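Local coordinates for protein proteasome accessory factor B/C (PafBC) (Paenarthrobacter aurescens, PDB 6SJ9) that probably regulates transcription in the bacterial DNA damage response, combining winged helix-turn-helix, WYL and ferredoxin-like modules in a single chain, at residues Gln363-Gln368 and Asp383-Leu388; Leu402-Glu407 and Val411-His416; Asp584-Cys589 and Glu645-Glu650; Glu606-Ala609 and Gly615-Ala618. All blocks are in the same frame, centred on the assembly; numbering follows the deposited sequence.

How the contacts relate
Contacts 1 and 2 come first along the chain, in series, within the PafC helix-turn-helix domain, their centres 11 Å apart. They touch directly: Leu365 N stands 2.7 Å from Val411 O, a probable hydrogen bond between strands 365-366 and 410-413, which are neighbours in one sheet. Contacts 3 and 4 follow and share the four-stranded sheet of the second WCX domain, where strands 586-592 and 616-622 are adjacent; their centres are 16 Å apart, and contact 4 lies in the chain between the two segments of contact 3. Contacts 2 and 3 are about 40 Å apart between centres, so the probable DNA-binding module and the WCX module are well separated.

Contact 1. Residues Gln363-Gln368 and Asp383-Leu388; sequences QGLHIQ and DDLKIL
In the PafC helix-turn-helix domain, Leu385 on helix 378-389 receives two side chains from the short strand 365-366 and the helix that follows it, Leu365 and Ile367. The closer meeting is tip to tip: Leu365 CD1 lies 4.1 Å from Leu385 CD2. Both leucines leave their backbones facing the partner, but by different rotations: in Leu365, CG stands opposite the backbone N (chi1 -169°), whereas in Leu385 it stands beside N (chi1 -69°), which carries its two methyls off the helix toward the strand. The CB of Ile367 does not face Leu385, yet the chain beyond swings nearer, and CG1 comes to 4.4 Å from Leu385 CD1, a methyl that also stands 4.3 Å from Leu365 CD1. Ile367 belongs to the first turn of helix 367-374, which with helix 378-389 forms the helix-turn-helix pair; by its place in the motif the latter is probably the recognition helix. No hydrogen bond crosses; 101 Å² is buried between the segments, and the side-chain contacts across it are apolar. Leu355 of helix 346-360 and Val411 of strand 410-413 also touch Leu385, so the leucine sits in a buried core shared by three helices and the sheet. Lys386 NZ makes a salt bridge with Asp383 OD1 at 3.6 Å and another with Asp151, while Asp383 OD2 pairs with Arg341. Buried Asp384 has its carboxylate satisfied by Arg351 through OD2 and by Gln348 through OD1.

Contact 2. Residues Leu402-Glu407 and Val411-His416; sequences LDIQWE and VYISEH
Gln405 and Tyr412 form the hydrogen-bonded pair of the antiparallel hairpin 404-407/410-413, consistent with the wing of the winged helix-turn-helix fold. Gln405 N gives a bond to Tyr412 O at 3.0 Å, and Tyr412 N returns one to Gln405 O at 2.9 Å. Two residues along, past the non-hydrogen-bonded pair Ile404/Ile413, Asp403 O accepts Ser414 N at 2.9 Å and, weakly, Ser414 OG. Between the same two residues the return bond runs through a water, which accepts from Asp403 N and donates to Ser414 O, both at 2.8 Å. Outward, the backbones of Ile404 and Trp406 bond to Ser187 and Leu185 of strand 175-188, Val411 to Leu365 and Ile413 to Leu359. Gln405 OE1 takes a weak hydrogen bond from Arg188 NH2. The tyrosine CG is wedged between its own N and carbonyl carbon (chi1 54°), laying the ring over the glutamine, whose CB sits 3.8 Å from the ring centroid in a CH-pi contact. Tyr412 OH donates at 3.1 Å to Glu407 OE2, at the ring edge in its plane; OE2 is met on its anti side, out of the carboxylate plane, with the carboxylate turned 73° against the ring. A leucine in place of Tyr412 would probably leave Glu407 OE2 without this donor and strip Gln405 CB of its aromatic cover. On the other face, Val411 CG2 sits over the five-membered ring of Trp406, a CH-pi contact 3.6 Å from its centroid.

Contact 3. Residues Asp584-Cys589 and Glu645-Glu650; sequences DDVLVC and ESLRQE
Val586, the first residue of strand 586-592, faces helix 645-659 and meets Leu647 tip to tip, Val586 CG2 lying 3.6 Å from Leu647 CD1. Its CG1 nearly eclipses the backbone N (chi1 6°), well away from a staggered rotamer, so this side chain is either strained or less surely placed, and the fine detail of its approach deserves caution. Leu587 alternates to the other face of the strand, as expected from the backbone, and packs against Glu619 and Arg621 of the adjoining strand 616-622. Val588 returns to the helix side. It does not aim straight at the helix, but its CG2 crosses at an angle to Leu647 and comes within 3.9 Å of Leu647 CD1. A single methyl, Leu647 CD1, therefore bridges two valines two residues apart on one strand, and both contacts are purely apolar, with no hydrogen bond between the segments. The 83 Å² buried is correspondingly small. Leu628 of helix 627-634 touches both Val588 and Leu647, widening the cluster beyond the two segments. On the helix, Gln649 NE2 donates to Glu645 OE2 at 2.7 Å across one turn, using the anti lone pair of the carboxylate, while Arg648 makes a salt bridge with Asp322. The sheet of this WCX domain runs 607-610, 616-622, 586-592, 639-643, the 2-3-1-4 order of a ferredoxin-like fold; Leu647 is where the C-terminal helix, which follows the last strand, touches the first strand of that fold.

Contact 4. Residues Glu606-Ala609 and Gly615-Ala618; sequences ERTA and GLLA
Leu617 O is met by two groups of the facing strand: Ala609 N donates to it at 2.9 Å, and Thr608 CA approaches it at 3.1 Å in a CA-H...O contact. This belongs to the hairpin of strands 607-610 and 616-622, which in the ferredoxin-like WCX domain supplies an outermost strand, 607-610, and its inner neighbour. Their short axes run antiparallel at 161° and approach to 4.5 Å. The reverse bond completes the hydrogen-bonded pair: Leu617 N gives to Ala609 O, also at 2.9 Å. Ala609 O receives in addition a CA-H...O contact from Leu616 CA at 3.2 Å, so each of the two carbonyls has an amide and a CA-H partner. The next pair, Thr608 with Ala618, is non-hydrogen-bonded. On the face it shares with Leu616, the threonine CG2 crosses the leucine and lies 3.9 Å from Leu616 CD1. The leucine reaches back to this methyl because its CG sits between the backbone N and the carbonyl carbon (chi1 55°). Leu616 and Ala618 also lie against Leu592 of strand 586-592 and Ala600 of helix 599-602. Arg607 is largely solvent-facing; its guanidinium leads away from 615-618, and NH2 makes a salt bridge with Glu619, the next residue of that strand. On the opposite face, the side chain of Ala609 packs beside that of Leu617, with Ala609 CB 4.0 Å from Leu617 CB and 4.1 Å from Leu617 CD1.

Contact 1. Residues Gln363-Gln368 and Asp383-Leu388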
loop_
_atom_site.group_PDB
_atom_site.type_symbol
_atom_site.label_atom_id
_atom_site.label_comp_id
_atom_site.label_asym_id
_atom_site.label_seq_id
_atom_site.Cartn_x
_atom_site.Cartn_y
_atom_site.Cartn_z
ATOM N N GLN A 363 7.861 25.144 -0.958
ATOM C CA GLN A 363 8.252 25.263 0.450
ATOM C C GLN A 363 7.938 24.026 1.285
ATOM O O GLN A 363 8.292 23.984 2.475
ATOM C CB GLN A 363 7.614 26.490 1.078
ATOM C CG GLN A 363 8.030 27.756 0.358
ATOM C CD GLN A 363 7.981 28.927 1.281
ATOM O OE1 GLN A 363 8.845 29.819 1.232
ATOM N NE2 GLN A 363 6.966 28.946 2.142
ATOM N N GLY A 364 7.271 23.030 0.709
ATOM C CA GLY A 364 7.063 21.795 1.418
ATOM C C GLY A 364 5.966 21.877 2.466
ATOM O O GLY A 364 5.208 22.837 2.582
ATOM N N LEU A 365 5.945 20.848 3.282
ATOM C CA LEU A 365 4.904 20.618 4.265
ATOM C C LEU A 365 5.532 20.933 5.615
ATOM O O LEU A 365 6.440 20.213 6.048
ATOM C CB LEU A 365 4.413 19.164 4.185
ATOM C CG LEU A 365 3.116 18.898 4.999
ATOM C CD1 LEU A 365 2.461 17.591 4.552
ATOM C CD2 LEU A 365 3.389 18.846 6.478
ATOM N N HIS A 366 5.088 22.033 6.255
ATOM C CA HIS A 366 5.549 22.374 7.601
ATOM C C HIS A 366 4.623 21.729 8.631
ATOM O O HIS A 366 3.437 22.072 8.734
ATOM C CB HIS A 366 5.642 23.887 7.794
ATOM C CG HIS A 366 6.796 24.482 7.059
ATOM N ND1 HIS A 366 8.059 24.553 7.602
ATOM C CD2 HIS A 366 6.902 24.955 5.794
ATOM C CE1 HIS A 366 8.889 25.083 6.722
ATOM N NE2 HIS A 366 8.210 25.342 5.619
ATOM N N ILE A 367 5.159 20.784 9.377
ATOM C CA ILE A 367 4.284 19.845 10.068
ATOM C C ILE A 367 3.386 20.566 11.077
ATOM O O ILE A 367 2.155 20.374 11.067
ATOM C CB ILE A 367 5.099 18.726 10.716
ATOM C CG1 ILE A 367 5.549 17.774 9.614
ATOM C CG2 ILE A 367 4.207 17.923 11.688
ATOM C CD1 ILE A 367 6.610 16.823 10.051
ATOM N N GLN A 368 3.972 21.410 11.948
ATOM C CA GLN A 368 3.143 21.996 13.018
ATOM C C GLN A 368 2.022 22.841 12.432
ATOM O O GLN A 368 0.860 22.739 12.844
ATOM C CB GLN A 368 3.938 22.872 13.980
ATOM C CG GLN A 368 3.055 23.318 15.221
ATOM C CD GLN A 368 2.563 22.077 16.019
ATOM O OE1 GLN A 368 3.378 21.302 16.521
ATOM N NE2 GLN A 368 1.250 21.891 16.125
ATOM N N ASP A 383 1.783 10.537 11.759
ATOM C CA ASP A 383 1.330 9.195 11.454
ATOM C C ASP A 383 0.656 9.142 10.068
ATOM O O ASP A 383 0.827 8.166 9.344
ATOM C CB ASP A 383 0.384 8.681 12.535
ATOM C CG ASP A 383 0.380 7.155 12.578
ATOM O OD1 ASP A 383 1.492 6.585 12.611
ATOM O OD2 ASP A 383 -0.697 6.512 12.574
ATOM N N ASP A 384 -0.130 10.171 9.705
ATOM C CA ASP A 384 -0.682 10.241 8.350
ATOM C C ASP A 384 0.420 10.158 7.324
ATOM O O ASP A 384 0.275 9.480 6.322
ATOM C CB ASP A 384 -1.452 11.545 8.092
ATOM C CG ASP A 384 -2.743 11.641 8.889
ATOM O OD1 ASP A 384 -3.290 10.617 9.331
ATOM O OD2 ASP A 384 -3.217 12.774 9.047
ATOM N N LEU A 385 1.538 10.853 7.567
ATOM C CA LEU A 385 2.610 10.866 6.585
ATOM C C LEU A 385 3.326 9.532 6.546
ATOM O O LEU A 385 3.743 9.096 5.472
ATOM C CB LEU A 385 3.604 12.012 6.854
ATOM C CG LEU A 385 3.035 13.400 6.600
ATOM C CD1 LEU A 385 3.910 14.511 7.123
ATOM C CD2 LEU A 385 2.883 13.582 5.105
ATOM N N LYS A 386 3.498 8.872 7.706
ATOM C CA LYS A 386 4.131 7.549 7.707
ATOM C C LYS A 386 3.291 6.545 6.915
ATOM O O LYS A 386 3.834 5.703 6.207
ATOM C CB LYS A 386 4.339 7.050 9.152
ATOM C CG LYS A 386 5.536 7.762 9.912
ATOM C CD LYS A 386 5.426 7.555 11.461
ATOM C CE LYS A 386 5.238 6.063 11.908
ATOM N NZ LYS A 386 4.940 6.004 13.402
ATOM N N ILE A 387 1.964 6.597 7.050
ATOM C CA ILE A 387 1.115 5.714 6.248
ATOM C C ILE A 387 1.309 6.011 4.774
ATOM O O ILE A 387 1.447 5.100 3.950
ATOM C CB ILE A 387 -0.366 5.890 6.635
ATOM C CG1 ILE A 387 -0.606 5.346 8.040
ATOM C CG2 ILE A 387 -1.260 5.124 5.586
ATOM C CD1 ILE A 387 -1.826 5.929 8.685
ATOM N N LEU A 388 1.358 7.301 4.424
ATOM C CA LEU A 388 1.368 7.687 3.026
ATOM C C LEU A 388 2.726 7.416 2.358
ATOM O O LEU A 388 2.782 6.848 1.255
ATOM C CB LEU A 388 1.017 9.187 2.887
ATOM C CG LEU A 388 1.096 9.769 1.463
ATOM C CD1 LEU A 388 -0.006 9.094 0.648
ATOM C CD2 LEU A 388 0.872 11.296 1.425
#

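Contact 2. Residues Leu402-Glu407 and Val411-His416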
loop_
_atom_site.group_PDB
_atom_site.type_symbol
_atom_site.label_atom_id
_atom_site.label_comp_id
_atom_site.label_asym_id
_atom_site.label_seq_id
_atom_site.Cartn_x
_atom_site.Cartn_y
_atom_site.Cartn_z
ATOM N N LEU A 402 9.779 8.746 -6.374
ATOM C CA LEU A 402 9.692 9.786 -5.335
ATOM C C LEU A 402 11.014 10.045 -4.620
ATOM O O LEU A 402 11.559 9.149 -3.967
ATOM C CB LEU A 402 8.630 9.437 -4.298
ATOM C CG LEU A 402 7.239 9.529 -4.905
ATOM C CD1 LEU A 402 6.205 9.520 -3.851
ATOM C CD2 LEU A 402 7.147 10.776 -5.731
ATOM N N ASP A 403 11.468 11.292 -4.645
ATOM C CA ASP A 403 12.552 11.721 -3.764
ATOM C C ASP A 403 11.931 12.489 -2.608
ATOM O O ASP A 403 11.354 13.563 -2.813
ATOM C CB ASP A 403 13.577 12.630 -4.456
ATOM C CG ASP A 403 14.401 11.921 -5.512
ATOM O OD1 ASP A 403 15.229 12.611 -6.152
ATOM O OD2 ASP A 403 14.212 10.699 -5.718
ATOM N N ILE A 404 12.125 11.966 -1.398
ATOM C CA ILE A 404 11.544 12.494 -0.168
ATOM C C ILE A 404 12.662 12.976 0.760
ATOM O O ILE A 404 13.661 12.260 0.953
ATOM C CB ILE A 404 10.694 11.423 0.531
ATOM C CG1 ILE A 404 9.587 11.002 -0.438
ATOM C CG2 ILE A 404 10.075 12.013 1.796
ATOM C CD1 ILE A 404 8.939 9.711 -0.133
ATOM N N GLN A 405 12.502 14.206 1.286
ATOM C CA GLN A 405 13.315 14.778 2.362
ATOM C C GLN A 405 12.398 15.053 3.567
ATOM O O GLN A 405 11.345 15.695 3.435
ATOM C CB GLN A 405 13.982 16.117 2.013
ATOM C CG GLN A 405 15.087 16.075 0.996
ATOM C CD GLN A 405 14.571 15.699 -0.392
ATOM O OE1 GLN A 405 15.196 14.923 -1.075
ATOM N NE2 GLN A 405 13.431 16.263 -0.808
ATOM N N TRP A 406 12.851 14.666 4.741
ATOM C CA TRP A 406 12.102 14.907 5.978
ATOM C C TRP A 406 13.067 15.467 7.008
ATOM O O TRP A 406 13.818 14.708 7.628
ATOM C CB TRP A 406 11.470 13.630 6.464
ATOM C CG TRP A 406 10.546 13.786 7.614
ATOM C CD1 TRP A 406 10.667 14.640 8.695
ATOM C CD2 TRP A 406 9.348 13.033 7.833
ATOM N NE1 TRP A 406 9.609 14.461 9.555
ATOM C CE2 TRP A 406 8.797 13.470 9.075
ATOM C CE3 TRP A 406 8.677 12.048 7.101
ATOM C CZ2 TRP A 406 7.610 12.964 9.584
ATOM C CZ3 TRP A 406 7.484 11.516 7.632
ATOM C CH2 TRP A 406 6.960 11.997 8.844
ATOM N N GLU A 407 13.051 16.790 7.175
ATOM C CA GLU A 407 13.811 17.482 8.221
ATOM C C GLU A 407 12.915 17.768 9.425
ATOM O O GLU A 407 11.739 17.402 9.446
ATOM C CB GLU A 407 14.370 18.786 7.679
ATOM C CG GLU A 407 15.219 18.647 6.476
ATOM C CD GLU A 407 15.653 20.008 5.916
ATOM O OE1 GLU A 407 15.648 21.040 6.629
ATOM O OE2 GLU A 407 16.056 20.021 4.763
ATOM N N VAL A 411 8.608 18.437 5.688
ATOM C CA VAL A 411 8.603 17.290 4.770
ATOM C C VAL A 411 8.345 17.784 3.354
ATOM O O VAL A 411 7.394 18.538 3.111
ATOM C CB VAL A 411 7.554 16.212 5.148
ATOM C CG1 VAL A 411 7.824 14.858 4.298
ATOM C CG2 VAL A 411 7.605 15.923 6.630
ATOM N N TYR A 412 9.179 17.363 2.412
ATOM C CA TYR A 412 8.948 17.812 1.045
ATOM C C TYR A 412 9.412 16.740 0.069
ATOM O O TYR A 412 10.384 16.022 0.322
ATOM C CB TYR A 412 9.592 19.191 0.750
ATOM C CG TYR A 412 11.058 19.339 1.053
ATOM C CD1 TYR A 412 11.530 19.382 2.367
ATOM C CD2 TYR A 412 11.978 19.480 0.014
ATOM C CE1 TYR A 412 12.885 19.520 2.635
ATOM C CE2 TYR A 412 13.344 19.629 0.273
ATOM C CZ TYR A 412 13.791 19.645 1.577
ATOM O OH TYR A 412 15.150 19.783 1.818
ATOM N N ILE A 413 8.627 16.595 -0.989
ATOM C CA ILE A 413 8.858 15.664 -2.084
ATOM C C ILE A 413 9.448 16.498 -3.207
ATOM O O ILE A 413 8.769 17.364 -3.752
ATOM C CB ILE A 413 7.551 14.965 -2.484
ATOM C CG1 ILE A 413 7.061 14.140 -1.303
ATOM C CG2 ILE A 413 7.758 14.092 -3.683
ATOM C CD1 ILE A 413 5.764 13.360 -1.502
ATOM N N SER A 414 10.746 16.353 -3.443
ATOM C CA SER A 414 11.465 17.234 -4.355
ATOM C C SER A 414 10.997 17.096 -5.810
ATOM O O SER A 414 10.747 15.989 -6.305
ATOM C CB SER A 414 12.970 16.999 -4.230
ATOM O OG SER A 414 13.316 15.663 -4.523
ATOM N N GLU A 415 10.787 18.243 -6.458
ATOM C CA GLU A 415 10.418 18.313 -7.866
ATOM C C GLU A 415 11.683 18.451 -8.715
ATOM O O GLU A 415 12.345 19.496 -8.698
ATOM C CB GLU A 415 9.450 19.467 -8.126
ATOM C CG GLU A 415 9.234 19.794 -9.620
ATOM C CD GLU A 415 8.312 18.828 -10.362
ATOM O OE1 GLU A 415 7.135 19.190 -10.576
ATOM O OE2 GLU A 415 8.763 17.723 -10.752
ATOM N N HIS A 416 12.028 17.389 -9.433
ATOM C CA HIS A 416 13.007 17.416 -10.519
ATOM C C HIS A 416 12.354 18.073 -11.735
ATOM O O HIS A 416 11.593 17.436 -12.465
ATOM C CB HIS A 416 13.489 15.996 -10.778
ATOM C CG HIS A 416 12.374 15.001 -10.843
ATOM N ND1 HIS A 416 11.580 14.833 -11.957
ATOM C CD2 HIS A 416 11.902 14.140 -9.910
ATOM C CE1 HIS A 416 10.672 13.906 -11.709
ATOM N NE2 HIS A 416 10.848 13.466 -10.477
HETATM O O HOH W 1 10.236 13.274 -6.184
#

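Contact 3. Residues Asp584-Cys589 and Glu645-Glu650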
loop_
_atom_site.group_PDB
_atom_site.type_symbol
_atom_site.label_atom_id
_atom_site.label_comp_id
_atom_site.label_asym_id
_atom_site.label_seq_id
_atom_site.Cartn_x
_atom_site.Cartn_y
_atom_site.Cartn_z
ATOM N N ASP A 584 -13.763 -13.057 8.760
ATOM C CA ASP A 584 -12.893 -14.212 8.853
ATOM C C ASP A 584 -11.593 -13.920 9.607
ATOM O O ASP A 584 -10.697 -14.762 9.597
ATOM C CB ASP A 584 -12.555 -14.712 7.433
ATOM C CG ASP A 584 -13.811 -14.969 6.555
ATOM O OD1 ASP A 584 -14.860 -15.430 7.048
ATOM O OD2 ASP A 584 -13.752 -14.689 5.348
ATOM N N ASP A 585 -11.451 -12.759 10.252
ATOM C CA ASP A 585 -10.187 -12.476 10.916
ATOM C C ASP A 585 -9.885 -13.522 11.993
ATOM O O ASP A 585 -10.784 -14.082 12.615
ATOM C CB ASP A 585 -10.222 -11.087 11.544
ATOM C CG ASP A 585 -10.149 -9.931 10.492
ATOM O OD1 ASP A 585 -10.086 -10.188 9.263
ATOM O OD2 ASP A 585 -10.189 -8.755 10.907
ATOM N N VAL A 586 -8.603 -13.803 12.200
ATOM C CA VAL A 586 -8.147 -14.649 13.289
ATOM C C VAL A 586 -7.408 -13.755 14.282
ATOM O O VAL A 586 -6.573 -12.932 13.896
ATOM C CB VAL A 586 -7.297 -15.826 12.780
ATOM C CG1 VAL A 586 -7.051 -15.685 11.332
ATOM C CG2 VAL A 586 -6.015 -15.949 13.523
ATOM N N LEU A 587 -7.736 -13.885 15.550
ATOM C CA LEU A 587 -7.152 -13.063 16.604
ATOM C C LEU A 587 -5.853 -13.678 17.126
ATOM O O LEU A 587 -5.793 -14.878 17.403
ATOM C CB LEU A 587 -8.187 -12.892 17.715
ATOM C CG LEU A 587 -7.918 -11.879 18.825
ATOM C CD1 LEU A 587 -7.043 -12.461 19.927
ATOM C CD2 LEU A 587 -7.321 -10.580 18.231
ATOM N N VAL A 588 -4.784 -12.890 17.156
ATOM C CA VAL A 588 -3.450 -13.389 17.475
ATOM C C VAL A 588 -2.833 -12.449 18.498
ATOM O O VAL A 588 -3.058 -11.239 18.450
ATOM C CB VAL A 588 -2.555 -13.489 16.225
ATOM C CG1 VAL A 588 -1.176 -13.931 16.598
ATOM C CG2 VAL A 588 -3.170 -14.423 15.190
ATOM N N CYS A 589 -2.131 -13.004 19.470
ATOM C CA CYS A 589 -1.386 -12.230 20.450
ATOM C C CYS A 589 0.095 -12.358 20.121
ATOM O O CYS A 589 0.600 -13.475 20.000
ATOM C CB CYS A 589 -1.687 -12.726 21.864
ATOM S SG CYS A 589 -0.870 -11.753 23.096
ATOM N N GLU A 645 -1.792 -21.203 20.574
ATOM C CA GLU A 645 -0.660 -22.125 20.533
ATOM C C GLU A 645 -0.557 -22.843 19.188
ATOM O O GLU A 645 0.549 -23.109 18.694
ATOM C CB GLU A 645 -0.780 -23.147 21.675
ATOM C CG GLU A 645 0.348 -24.156 21.708
ATOM C CD GLU A 645 1.722 -23.543 21.996
ATOM O OE1 GLU A 645 1.802 -22.394 22.490
ATOM O OE2 GLU A 645 2.741 -24.207 21.691
ATOM N N SER A 646 -1.694 -23.217 18.609
ATOM C CA SER A 646 -1.658 -23.909 17.330
ATOM C C SER A 646 -0.901 -23.076 16.296
ATOM O O SER A 646 0.079 -23.546 15.698
ATOM C CB SER A 646 -3.091 -24.212 16.883
ATOM O OG SER A 646 -3.877 -23.031 16.938
ATOM N N LEU A 647 -1.272 -21.793 16.164
ATOM C CA LEU A 647 -0.622 -20.921 15.188
ATOM C C LEU A 647 0.845 -20.709 15.516
ATOM O O LEU A 647 1.682 -20.691 14.607
ATOM C CB LEU A 647 -1.346 -19.572 15.124
ATOM C CG LEU A 647 -2.765 -19.578 14.561
ATOM C CD1 LEU A 647 -3.255 -18.182 14.312
ATOM C CD2 LEU A 647 -2.758 -20.342 13.257
ATOM N N ARG A 648 1.197 -20.636 16.807
ATOM C CA ARG A 648 2.603 -20.432 17.159
ATOM C C ARG A 648 3.493 -21.562 16.654
ATOM O O ARG A 648 4.584 -21.314 16.118
ATOM C CB ARG A 648 2.767 -20.289 18.674
ATOM C CG ARG A 648 4.222 -20.263 19.106
ATOM C CD ARG A 648 4.372 -20.479 20.595
ATOM N NE ARG A 648 5.764 -20.471 21.032
ATOM C CZ ARG A 648 6.156 -20.706 22.284
ATOM N NH1 ARG A 648 5.259 -20.966 23.224
ATOM N NH2 ARG A 648 7.446 -20.678 22.599
ATOM N N GLN A 649 3.075 -22.813 16.887
ATOM C CA GLN A 649 3.884 -23.966 16.486
ATOM C C GLN A 649 3.880 -24.148 14.976
ATOM O O GLN A 649 4.898 -24.536 14.385
ATOM C CB GLN A 649 3.380 -25.236 17.176
ATOM C CG GLN A 649 3.519 -25.197 18.679
ATOM C CD GLN A 649 3.329 -26.565 19.321
ATOM O OE1 GLN A 649 3.132 -27.572 18.630
ATOM N NE2 GLN A 649 3.385 -26.605 20.650
ATOM N N GLU A 650 2.744 -23.852 14.341
ATOM C CA GLU A 650 2.669 -23.923 12.891
ATOM C C GLU A 650 3.647 -22.937 12.249
ATOM O O GLU A 650 4.188 -23.217 11.173
ATOM C CB GLU A 650 1.231 -23.647 12.461
ATOM C CG GLU A 650 0.905 -23.988 11.025
ATOM C CD GLU A 650 -0.536 -23.632 10.659
ATOM O OE1 GLU A 650 -1.387 -23.498 11.574
ATOM O OE2 GLU A 650 -0.823 -23.513 9.448
#

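Contact 4. Residues Glu606-Ala609 and Gly615-Ala618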
loop_
_atom_site.group_PDB
_atom_site.type_symbol
_atom_site.label_atom_id
_atom_site.label_comp_id
_atom_site.label_asym_id
_atom_site.label_seq_id
_atom_site.Cartn_x
_atom_site.Cartn_y
_atom_site.Cartn_z
ATOM N N GLU A 606 -5.591 -4.308 18.429
ATOM C CA GLU A 606 -6.758 -4.076 19.280
ATOM C C GLU A 606 -6.329 -3.641 20.679
ATOM O O GLU A 606 -6.952 -2.763 21.280
ATOM C CB GLU A 606 -7.621 -5.344 19.369
ATOM C CG GLU A 606 -7.848 -6.071 18.028
ATOM C CD GLU A 606 -8.822 -5.325 17.126
ATOM O OE1 GLU A 606 -9.848 -4.857 17.660
ATOM O OE2 GLU A 606 -8.580 -5.219 15.899
ATOM N N ARG A 607 -5.266 -4.241 21.210
ATOM C CA ARG A 607 -4.760 -3.932 22.542
ATOM C C ARG A 607 -3.249 -4.075 22.532
ATOM O O ARG A 607 -2.704 -4.935 21.838
ATOM C CB ARG A 607 -5.304 -4.870 23.625
ATOM C CG ARG A 607 -6.807 -4.814 23.863
ATOM C CD ARG A 607 -7.171 -5.550 25.189
ATOM N NE ARG A 607 -6.820 -6.969 25.156
ATOM C CZ ARG A 607 -6.993 -7.816 26.166
ATOM N NH1 ARG A 607 -7.507 -7.401 27.312
ATOM N NH2 ARG A 607 -6.641 -9.077 26.028
ATOM N N THR A 608 -2.586 -3.295 23.374
ATOM C CA THR A 608 -1.141 -3.379 23.535
ATOM C C THR A 608 -0.805 -3.363 25.026
ATOM O O THR A 608 -1.594 -2.891 25.843
ATOM C CB THR A 608 -0.400 -2.207 22.810
ATOM O OG1 THR A 608 -0.848 -0.950 23.331
ATOM C CG2 THR A 608 -0.644 -2.226 21.257
ATOM N N ALA A 609 0.341 -3.942 25.381
ATOM C CA ALA A 609 0.833 -3.830 26.749
ATOM C C ALA A 609 2.323 -3.545 26.674
ATOM O O ALA A 609 3.074 -4.336 26.103
ATOM C CB ALA A 609 0.593 -5.118 27.544
ATOM N N GLY A 615 9.717 -3.131 24.285
ATOM C CA GLY A 615 8.901 -4.030 23.492
ATOM C C GLY A 615 7.445 -3.904 23.873
ATOM O O GLY A 615 7.060 -3.055 24.675
ATOM N N LEU A 616 6.616 -4.780 23.306
ATOM C CA LEU A 616 5.220 -4.751 23.722
ATOM C C LEU A 616 4.504 -6.033 23.335
ATOM O O LEU A 616 4.904 -6.720 22.395
ATOM C CB LEU A 616 4.445 -3.576 23.132
ATOM C CG LEU A 616 4.425 -3.383 21.623
ATOM C CD1 LEU A 616 3.197 -2.650 21.220
ATOM C CD2 LEU A 616 5.597 -2.565 21.245
ATOM N N LEU A 617 3.474 -6.359 24.111
ATOM C CA LEU A 617 2.459 -7.302 23.695
ATOM C C LEU A 617 1.458 -6.612 22.802
ATOM O O LEU A 617 1.082 -5.462 23.036
ATOM C CB LEU A 617 1.703 -7.889 24.885
ATOM C CG LEU A 617 2.467 -8.576 26.010
ATOM C CD1 LEU A 617 1.466 -9.093 27.059
ATOM C CD2 LEU A 617 3.364 -9.697 25.498
ATOM N N ALA A 618 0.977 -7.334 21.807
ATOM C CA ALA A 618 0.028 -6.738 20.876
ATOM C C ALA A 618 -0.941 -7.790 20.380
ATOM O O ALA A 618 -0.530 -8.811 19.823
ATOM C CB ALA A 618 0.753 -6.079 19.712
#